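Extracellular sialidase/neuraminidase, putative (Aspergillus fumigatus, PDB 2XZI) hydrolyses glycosides of sialic acids as an exo-sialidase, with a preference for the deaminated sugar Kdn that makes it a KDNase. Local coordinates at residues S120-D132 with D136-E148. Residues are numbered along the deposited sequence; the frame is centred on the assembly and turned at random.
Sequences SWNGATYSQNGKD and DGTVTKKIDSTWE. With KDM (deamino-alpha-neuraminic acid), chain C.
Lys141 folds its aliphatic chain over one face of the Tyr126 ring, with CE 3.3 Å from ring atom CZ. Bends at chi3 (-76°) and chi4 (-59°) turn the ammonium back toward Thr125, where Lys141 NZ donates to Thr125 OG1 at 2.8 Å. The same nitrogen lies 4.8 Å from the Tyr126 centroid and 21° off the ring normal, a cation-pi contact. At the far end of the ring, a water joins Tyr126 OH to Asp144 OD2. Beneath these side chains the backbones pair in parallel: Lys141 N donates to Thr125 O, Ser127 N to Lys141 O, and Ile143 N to Ser127 O. Ile143 puts CD1 against Asn122 CB, at 3.5 Å, and against Tyr126 CB.

Across the strand from Tyr126 runs a chain of hydroxyl hydrogen bonds. Thr140 OG1 takes a bond from Asp132 N and donates to Ser127 OG (2.7 Å), which donates in turn to the anti lone pair of Asp132 OD2 (2.6 Å). Thr140 is gripped by its backbone as well, its N donating to Asp132 O and its O receiving Lys131 N. These four bonds tie Thr140 to Ser127, Lys131 and Asp132.

Gln128 points away from this pairing and presents its amide to the bound deamino-neuraminic acid: OE1 accepts from the sugar's O7, and NE2 donates to its O9 at 2.8 Å. Such a long, internally bonded excursion between strands 115-122 and 152-158, adjacent in one blade of the sialidase beta-propeller, supplies Gln128 to the glycerol chain of the bound sugar.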
ATOM      1  N   SER A 120      11.582   1.858   0.021  1.00  5.63           N
ATOM      2  CA  SER A 120      12.549   2.022  -1.052  1.00  5.68           C
ATOM      3  C   SER A 120      13.127   3.443  -1.004  1.00  5.59           C
ATOM      4  O   SER A 120      12.470   4.383  -0.521  1.00  5.96           O
ATOM      5  CB  SER A 120      11.865   1.785  -2.403  1.00  6.12           C
ATOM      6  OG  SER A 120      11.383   0.446  -2.530  1.00  6.84           O
ATOM      7  N   TRP A 121      14.368   3.585  -1.483  1.00  5.91           N
ATOM      8  CA  TRP A 121      15.023   4.882  -1.580  1.00  6.65           C
ATOM      9  C   TRP A 121      15.746   4.963  -2.911  1.00  6.52           C
ATOM     10  O   TRP A 121      16.260   3.946  -3.405  1.00  7.98           O
ATOM     11  CB  TRP A 121      16.050   5.013  -0.452  1.00  7.02           C
ATOM     12  CG  TRP A 121      16.863   6.253  -0.503  1.00  9.16           C
ATOM     13  CD1 TRP A 121      16.555   7.432   0.099  1.00 10.33           C
ATOM     14  CD2 TRP A 121      18.129   6.449  -1.162  1.00 10.82           C
ATOM     15  NE1 TRP A 121      17.532   8.358  -0.147  1.00 11.93           N
ATOM     16  CE2 TRP A 121      18.512   7.787  -0.919  1.00 10.48           C
ATOM     17  CE3 TRP A 121      18.966   5.635  -1.952  1.00 10.87           C
ATOM     18  CZ2 TRP A 121      19.706   8.337  -1.427  1.00 11.95           C
ATOM     19  CZ3 TRP A 121      20.155   6.191  -2.465  1.00 11.85           C
ATOM     20  CH2 TRP A 121      20.502   7.525  -2.196  1.00 11.71           C
ATOM     21  N   ASN A 122      15.813   6.161  -3.474  1.00  6.56           N
ATOM     22  CA  ASN A 122      16.801   6.485  -4.511  1.00  7.14           C
ATOM     23  C   ASN A 122      17.309   7.898  -4.311  1.00  7.62           C
ATOM     24  O   ASN A 122      16.670   8.720  -3.629  1.00  7.87           O
ATOM     25  CB  ASN A 122      16.286   6.270  -5.956  1.00  6.41           C
ATOM     26  CG  ASN A 122      15.014   7.027  -6.252  1.00  8.57           C
ATOM     27  OD1 ASN A 122      13.917   6.476  -6.174  1.00  7.82           O
ATOM     28  ND2 ASN A 122      15.149   8.315  -6.584  1.00 10.49           N
ATOM     29  N   GLY A 123      18.444   8.190  -4.936  1.00  8.31           N
ATOM     30  CA  GLY A 123      19.081   9.492  -4.809  1.00  8.72           C
ATOM     31  C   GLY A 123      18.346  10.638  -5.451  1.00 10.46           C
ATOM     32  O   GLY A 123      17.512  10.440  -6.336  1.00 10.01           O
ATOM     33  N   ALA A 124      18.716  11.848  -5.015  1.00 12.59           N
ATOM     34  CA  ALA A 124      18.081  13.113  -5.414  1.00 13.93           C
ATOM     35  C   ALA A 124      18.147  13.416  -6.914  1.00 14.13           C
ATOM     36  O   ALA A 124      17.306  14.150  -7.443  1.00 15.77           O
ATOM     37  CB  ALA A 124      18.690  14.277  -4.619  1.00 13.97           C
ATOM     38  N   THR A 125      19.148  12.859  -7.591  1.00 14.22           N
ATOM     39  CA  THR A 125      19.411  13.215  -8.980  1.00 14.17           C
ATOM     40  C   THR A 125      19.229  12.022  -9.898  1.00 13.49           C
ATOM     41  O   THR A 125      19.671  12.047 -11.045  1.00 14.18           O
ATOM     42  CB  THR A 125      20.834  13.793  -9.165  1.00 14.49           C
ATOM     43  OG1 THR A 125      21.802  12.825  -8.742  1.00 16.67           O
ATOM     44  CG2 THR A 125      21.002  15.107  -8.373  1.00 14.84           C
ATOM     45  N   TYR A 126      18.577  10.974  -9.393  1.00 12.04           N
ATOM     46  CA  TYR A 126      18.244   9.804 -10.214  1.00 11.29           C
ATOM     47  C   TYR A 126      16.739   9.631 -10.379  1.00 10.99           C
ATOM     48  O   TYR A 126      15.955  10.031  -9.505  1.00 11.14           O
ATOM     49  CB  TYR A 126      18.829   8.529  -9.609  1.00 11.06           C
ATOM     50  CG  TYR A 126      20.325   8.472  -9.646  1.00 11.08           C
ATOM     51  CD1 TYR A 126      21.082   9.055  -8.635  1.00 11.89           C
ATOM     52  CD2 TYR A 126      20.997   7.855 -10.703  1.00 11.48           C
ATOM     53  CE1 TYR A 126      22.467   9.022  -8.664  1.00 13.87           C
ATOM     54  CE2 TYR A 126      22.379   7.817 -10.735  1.00 14.06           C
ATOM     55  CZ  TYR A 126      23.104   8.402  -9.713  1.00 13.16           C
ATOM     56  OH  TYR A 126      24.480   8.369  -9.733  1.00 16.58           O
ATOM     57  N   SER A 127      16.347   9.030 -11.500  1.00 10.31           N
ATOM     58  CA  SER A 127      14.958   8.660 -11.749  1.00  9.88           C
ATOM     59  C   SER A 127      14.900   7.348 -12.518  1.00 10.12           C
ATOM     60  O   SER A 127      15.895   6.949 -13.127  1.00  9.55           O
ATOM     61  CB  SER A 127      14.205   9.771 -12.485  1.00 10.31           C
ATOM     62  OG  SER A 127      14.668   9.931 -13.822  1.00 10.35           O
ATOM     63  N   GLN A 128      13.745   6.681 -12.478  1.00 10.01           N
ATOM     64  CA  GLN A 128      13.577   5.386 -13.120  1.00 10.23           C
ATOM     65  C   GLN A 128      13.982   5.403 -14.594  1.00 11.13           C
ATOM     66  O   GLN A 128      14.728   4.531 -15.043  1.00 11.39           O
ATOM     67  CB  GLN A 128      12.139   4.886 -12.935  1.00 10.25           C
ATOM     68  CG  GLN A 128      11.926   3.453 -13.441  1.00 10.80           C
ATOM     69  CD  GLN A 128      10.594   2.875 -13.020  1.00 11.48           C
ATOM     70  OE1 GLN A 128       9.664   3.600 -12.658  1.00 11.72           O
ATOM     71  NE2 GLN A 128      10.491   1.552 -13.070  1.00 11.55           N
ATOM     72  N   ASN A 129      13.509   6.403 -15.331  1.00 12.15           N
ATOM     73  CA  ASN A 129      13.804   6.498 -16.764  1.00 13.39           C
ATOM     74  C   ASN A 129      15.052   7.319 -17.082  1.00 13.65           C
ATOM     75  O   ASN A 129      15.661   7.131 -18.137  1.00 13.91           O
ATOM     76  CB  ASN A 129      12.610   7.068 -17.522  1.00 14.20           C
ATOM     77  CG  ASN A 129      11.373   6.203 -17.400  1.00 17.19           C
ATOM     78  OD1 ASN A 129      11.453   4.975 -17.392  1.00 20.64           O
ATOM     79  ND2 ASN A 129      10.215   6.846 -17.320  1.00 21.01           N
ATOM     80  N   GLY A 130      15.444   8.212 -16.177  1.00 13.51           N
ATOM     81  CA  GLY A 130      16.524   9.152 -16.457  1.00 13.69           C
ATOM     82  C   GLY A 130      16.073  10.278 -17.371  1.00 14.45           C
ATOM     83  O   GLY A 130      15.007  10.205 -17.994  1.00 14.46           O
ATOM     84  N   LYS A 131      16.884  11.330 -17.432  1.00 14.70           N
ATOM     85  CA  LYS A 131      16.611  12.512 -18.274  1.00 15.69           C
ATOM     86  C   LYS A 131      15.290  13.217 -17.954  1.00 15.76           C
ATOM     87  O   LYS A 131      14.676  13.849 -18.822  1.00 16.42           O
ATOM     88  CB  LYS A 131      16.698  12.169 -19.768  1.00 16.34           C
ATOM     89  CG  LYS A 131      17.998  11.499 -20.185  1.00 18.64           C
ATOM     90  CD  LYS A 131      19.209  12.370 -19.900  1.00 21.46           C
ATOM     91  CE  LYS A 131      20.481  11.727 -20.428  1.00 23.44           C
ATOM     92  NZ  LYS A 131      21.677  12.549 -20.078  1.00 23.83           N
ATOM     93  N   ASP A 132      14.851  13.088 -16.706  1.00 15.00           N
ATOM     94  CA  ASP A 132      13.708  13.839 -16.204  1.00 15.11           C
ATOM     95  C   ASP A 132      14.188  15.168 -15.627  1.00 15.40           C
ATOM     96  O   ASP A 132      15.292  15.258 -15.076  1.00 15.94           O
ATOM     97  CB  ASP A 132      12.986  13.028 -15.134  1.00 14.78           C
ATOM     98  CG  ASP A 132      12.309  11.804 -15.695  1.00 15.38           C
ATOM     99  OD1 ASP A 132      11.429  11.942 -16.582  1.00 16.92           O
ATOM    100  OD2 ASP A 132      12.655  10.694 -15.263  1.00 14.63           O
ATOM    101  N   ASP A 136      14.525  22.485 -10.151  1.00 18.01           N
ATOM    102  CA  ASP A 136      15.586  23.490 -10.347  1.00 19.07           C
ATOM    103  C   ASP A 136      16.230  23.448 -11.737  1.00 19.20           C
ATOM    104  O   ASP A 136      17.196  24.179 -12.008  1.00 19.58           O
ATOM    105  CB  ASP A 136      16.653  23.371  -9.253  1.00 19.39           C
ATOM    106  CG  ASP A 136      17.490  22.099  -9.364  1.00 20.91           C
ATOM    107  OD1 ASP A 136      17.259  21.267 -10.276  1.00 21.52           O
ATOM    108  OD2 ASP A 136      18.385  21.922  -8.510  1.00 23.72           O
ATOM    109  N   GLY A 137      15.722  22.577 -12.607  1.00 19.30           N
ATOM    110  CA  GLY A 137      16.268  22.445 -13.960  1.00 19.51           C
ATOM    111  C   GLY A 137      17.299  21.344 -14.144  1.00 19.40           C
ATOM    112  O   GLY A 137      17.650  21.021 -15.286  1.00 20.29           O
ATOM    113  N   THR A 138      17.797  20.784 -13.038  1.00 18.99           N
ATOM    114  CA  THR A 138      18.721  19.640 -13.068  1.00 18.80           C
ATOM    115  C   THR A 138      18.086  18.481 -13.829  1.00 17.91           C
ATOM    116  O   THR A 138      16.909  18.186 -13.654  1.00 18.13           O
ATOM    117  CB  THR A 138      19.068  19.140 -11.637  1.00 18.90           C
ATOM    118  OG1 THR A 138      19.655  20.201 -10.880  1.00 20.61           O
ATOM    119  CG2 THR A 138      20.040  17.942 -11.655  1.00 19.45           C
ATOM    120  N   VAL A 139      18.870  17.826 -14.675  1.00 16.77           N
ATOM    121  CA  VAL A 139      18.401  16.684 -15.448  1.00 15.99           C
ATOM    122  C   VAL A 139      18.845  15.395 -14.737  1.00 14.82           C
ATOM    123  O   VAL A 139      20.017  15.240 -14.411  1.00 14.90           O
ATOM    124  CB  VAL A 139      18.962  16.763 -16.889  1.00 16.09           C
ATOM    125  CG1 VAL A 139      18.525  15.570 -17.731  1.00 17.22           C
ATOM    126  CG2 VAL A 139      18.527  18.090 -17.549  1.00 16.95           C
ATOM    127  N   THR A 140      17.910  14.479 -14.473  1.00 13.69           N
ATOM    128  CA  THR A 140      18.253  13.265 -13.718  1.00 12.74           C
ATOM    129  C   THR A 140      19.060  12.249 -14.525  1.00 12.74           C
ATOM    130  O   THR A 140      18.959  12.190 -15.750  1.00 12.85           O
ATOM    131  CB  THR A 140      17.014  12.506 -13.215  1.00 12.09           C
ATOM    132  OG1 THR A 140      16.268  12.012 -14.331  1.00 10.12           O
ATOM    133  CG2 THR A 140      16.143  13.373 -12.309  1.00 13.35           C
ATOM    134  N   LYS A 141      19.855  11.459 -13.803  1.00 12.87           N
ATOM    135  CA  LYS A 141      20.518  10.285 -14.345  1.00 13.18           C
ATOM    136  C   LYS A 141      19.557   9.117 -14.190  1.00 12.82           C
ATOM    137  O   LYS A 141      18.745   9.102 -13.259  1.00 12.39           O
ATOM    138  CB  LYS A 141      21.802   9.988 -13.571  1.00 13.87           C
ATOM    139  CG  LYS A 141      22.886  11.063 -13.709  1.00 14.81           C
ATOM    140  CD  LYS A 141      24.035  10.853 -12.734  1.00 18.54           C
ATOM    141  CE  LYS A 141      23.682  11.266 -11.306  1.00 21.04           C
ATOM    142  NZ  LYS A 141      23.282  12.702 -11.155  1.00 23.95           N
ATOM    143  N   LYS A 142      19.653   8.138 -15.083  1.00 12.32           N
ATOM    144  CA  LYS A 142      18.847   6.927 -14.981  1.00 11.96           C
ATOM    145  C   LYS A 142      19.329   6.068 -13.823  1.00 11.42           C
ATOM    146  O   LYS A 142      20.517   5.884 -13.629  1.00 11.57           O
ATOM    147  CB  LYS A 142      18.882   6.139 -16.296  1.00 12.57           C
ATOM    148  CG  LYS A 142      17.908   4.975 -16.333  1.00 13.59           C
ATOM    149  CD  LYS A 142      17.882   4.268 -17.692  1.00 16.07           C
ATOM    150  CE  LYS A 142      16.882   3.107 -17.655  1.00 18.55           C
ATOM    151  NZ  LYS A 142      16.638   2.477 -18.990  1.00 20.00           N
ATOM    152  N   ILE A 143      18.385   5.562 -13.031  1.00 10.81           N
ATOM    153  CA  ILE A 143      18.702   4.593 -11.994  1.00 11.02           C
ATOM    154  C   ILE A 143      19.561   3.484 -12.614  1.00 10.43           C
ATOM    155  O   ILE A 143      19.236   2.953 -13.680  1.00 11.68           O
ATOM    156  CB  ILE A 143      17.400   4.036 -11.367  1.00 11.14           C
ATOM    157  CG1 ILE A 143      16.730   5.094 -10.473  1.00 13.58           C
ATOM    158  CG2 ILE A 143      17.665   2.761 -10.577  1.00 11.16           C
ATOM    159  CD1 ILE A 143      17.339   5.281  -9.128  1.00 15.27           C
ATOM    160  N   ASP A 144      20.670   3.170 -11.959  1.00 10.35           N
ATOM    161  CA  ASP A 144      21.617   2.187 -12.498  1.00 10.77           C
ATOM    162  C   ASP A 144      22.085   1.238 -11.403  1.00 10.89           C
ATOM    163  O   ASP A 144      21.550   1.255 -10.297  1.00 10.60           O
ATOM    164  CB  ASP A 144      22.788   2.896 -13.217  1.00 10.95           C
ATOM    165  CG  ASP A 144      23.627   3.762 -12.289  1.00 11.29           C
ATOM    166  OD1 ASP A 144      23.750   3.473 -11.079  1.00 11.28           O
ATOM    167  OD2 ASP A 144      24.195   4.766 -12.792  1.00 13.73           O
ATOM    168  N   SER A 145      23.076   0.396 -11.683  1.00 11.05           N
ATOM    169  CA  SER A 145      23.448  -0.635 -10.737  1.00 11.74           C
ATOM    170  C   SER A 145      24.547  -0.210  -9.759  1.00 11.82           C
ATOM    171  O   SER A 145      25.025  -1.021  -8.970  1.00 12.35           O
ATOM    172  CB  SER A 145      23.857  -1.902 -11.486  1.00 11.65           C
ATOM    173  OG  SER A 145      25.120  -1.713 -12.105  1.00 13.98           O
ATOM    174  N   THR A 146      24.934   1.063  -9.783  1.00 11.84           N
ATOM    175  CA  THR A 146      25.960   1.552  -8.860  1.00 12.44           C
ATOM    176  C   THR A 146      25.335   1.758  -7.489  1.00 12.18           C
ATOM    177  O   THR A 146      24.109   1.862  -7.366  1.00 12.22           O
ATOM    178  CB  THR A 146      26.563   2.893  -9.314  1.00 12.15           C
ATOM    179  OG1 THR A 146      25.570   3.927  -9.205  1.00 12.71           O
ATOM    180  CG2 THR A 146      27.093   2.813 -10.752  1.00 12.95           C
ATOM    181  N   TRP A 147      26.169   1.821  -6.455  1.00 12.13           N
ATOM    182  CA  TRP A 147      25.688   2.027  -5.093  1.00 12.41           C
ATOM    183  C   TRP A 147      24.923   3.344  -4.965  1.00 12.48           C
ATOM    184  O   TRP A 147      23.859   3.401  -4.349  1.00 12.71           O
ATOM    185  CB  TRP A 147      26.855   1.984  -4.113  1.00 12.79           C
ATOM    186  CG  TRP A 147      26.460   2.085  -2.668  1.00 12.93           C
ATOM    187  CD1 TRP A 147      26.779   3.098  -1.801  1.00 14.32           C
ATOM    188  CD2 TRP A 147      25.673   1.149  -1.924  1.00 13.01           C
ATOM    189  NE1 TRP A 147      26.250   2.840  -0.562  1.00 14.90           N
ATOM    190  CE2 TRP A 147      25.571   1.649  -0.605  1.00 13.76           C
ATOM    191  CE3 TRP A 147      25.058  -0.073  -2.235  1.00 12.84           C
ATOM    192  CZ2 TRP A 147      24.866   0.978   0.399  1.00 13.85           C
ATOM    193  CZ3 TRP A 147      24.356  -0.738  -1.234  1.00 12.44           C
ATOM    194  CH2 TRP A 147      24.269  -0.208   0.068  1.00 13.22           C
ATOM    195  N   GLU A 148      25.435   4.392  -5.592  1.00 12.37           N
ATOM    196  CA  GLU A 148      24.814   5.714  -5.528  1.00 12.70           C
ATOM    197  C   GLU A 148      23.551   5.831  -6.385  1.00 11.87           C
ATOM    198  O   GLU A 148      22.621   6.569  -6.035  1.00 11.69           O
ATOM    199  CB  GLU A 148      25.832   6.784  -5.954  1.00 13.51           C
ATOM    200  CG  GLU A 148      27.122   6.799  -5.136  1.00 16.82           C
ATOM    201  CD  GLU A 148      28.129   5.693  -5.515  1.00 20.08           C
ATOM    202  OE1 GLU A 148      28.023   5.084  -6.613  1.00 20.14           O
ATOM    203  OE2 GLU A 148      29.044   5.437  -4.697  1.00 24.65           O
TER
HETATM  204  C2  KDM C 500       4.054   4.543 -10.597  1.00 17.17           C
HETATM  205  C1  KDM C 500       2.609   4.508 -11.078  1.00 15.48           C
HETATM  206  C3  KDM C 500       4.132   5.081  -9.155  1.00 15.42           C
HETATM  207  C4  KDM C 500       5.362   4.548  -8.364  1.00 13.71           C
HETATM  208  C5  KDM C 500       6.454   3.908  -9.230  1.00 13.09           C
HETATM  209  C6  KDM C 500       5.827   2.780 -10.086  1.00 15.14           C
HETATM  210  C7  KDM C 500       6.782   2.233 -11.159  1.00 15.08           C
HETATM  211  C8  KDM C 500       6.169   0.999 -11.848  1.00 16.09           C
HETATM  212  C9  KDM C 500       7.082   0.480 -12.945  1.00 16.78           C
HETATM  213  O5  KDM C 500       7.550   3.422  -8.413  1.00 11.91           O
HETATM  214  O1A KDM C 500       1.775   5.261 -10.520  1.00 14.82           O
HETATM  215  O1B KDM C 500       2.375   3.723 -12.027  1.00 15.44           O
HETATM  216  O4  KDM C 500       5.929   5.646  -7.649  1.00 11.01           O
HETATM  217  O6  KDM C 500       4.594   3.195 -10.762  1.00 17.01           O
HETATM  218  O7  KDM C 500       7.024   3.254 -12.130  1.00 13.04           O
HETATM  219  O8  KDM C 500       5.976  -0.065 -10.905  1.00 16.52           O
HETATM  220  O9  KDM C 500       8.281  -0.003 -12.317  1.00 17.94           O
HETATM  221  O2  KDM C 500       4.716   5.440 -11.498  1.00 17.19           O
HETATM  222  O   HOH W   1      19.893   6.121  -6.159  1.00  8.65           O
HETATM  223  O   HOH W   2      25.751   6.479 -11.319  1.00 24.31           O
HETATM  224  O   HOH W   3      15.012   5.074 -19.866  1.00 26.18           O
HETATM  225  O   HOH W   4      21.402  12.484 -17.139  1.00 30.31           O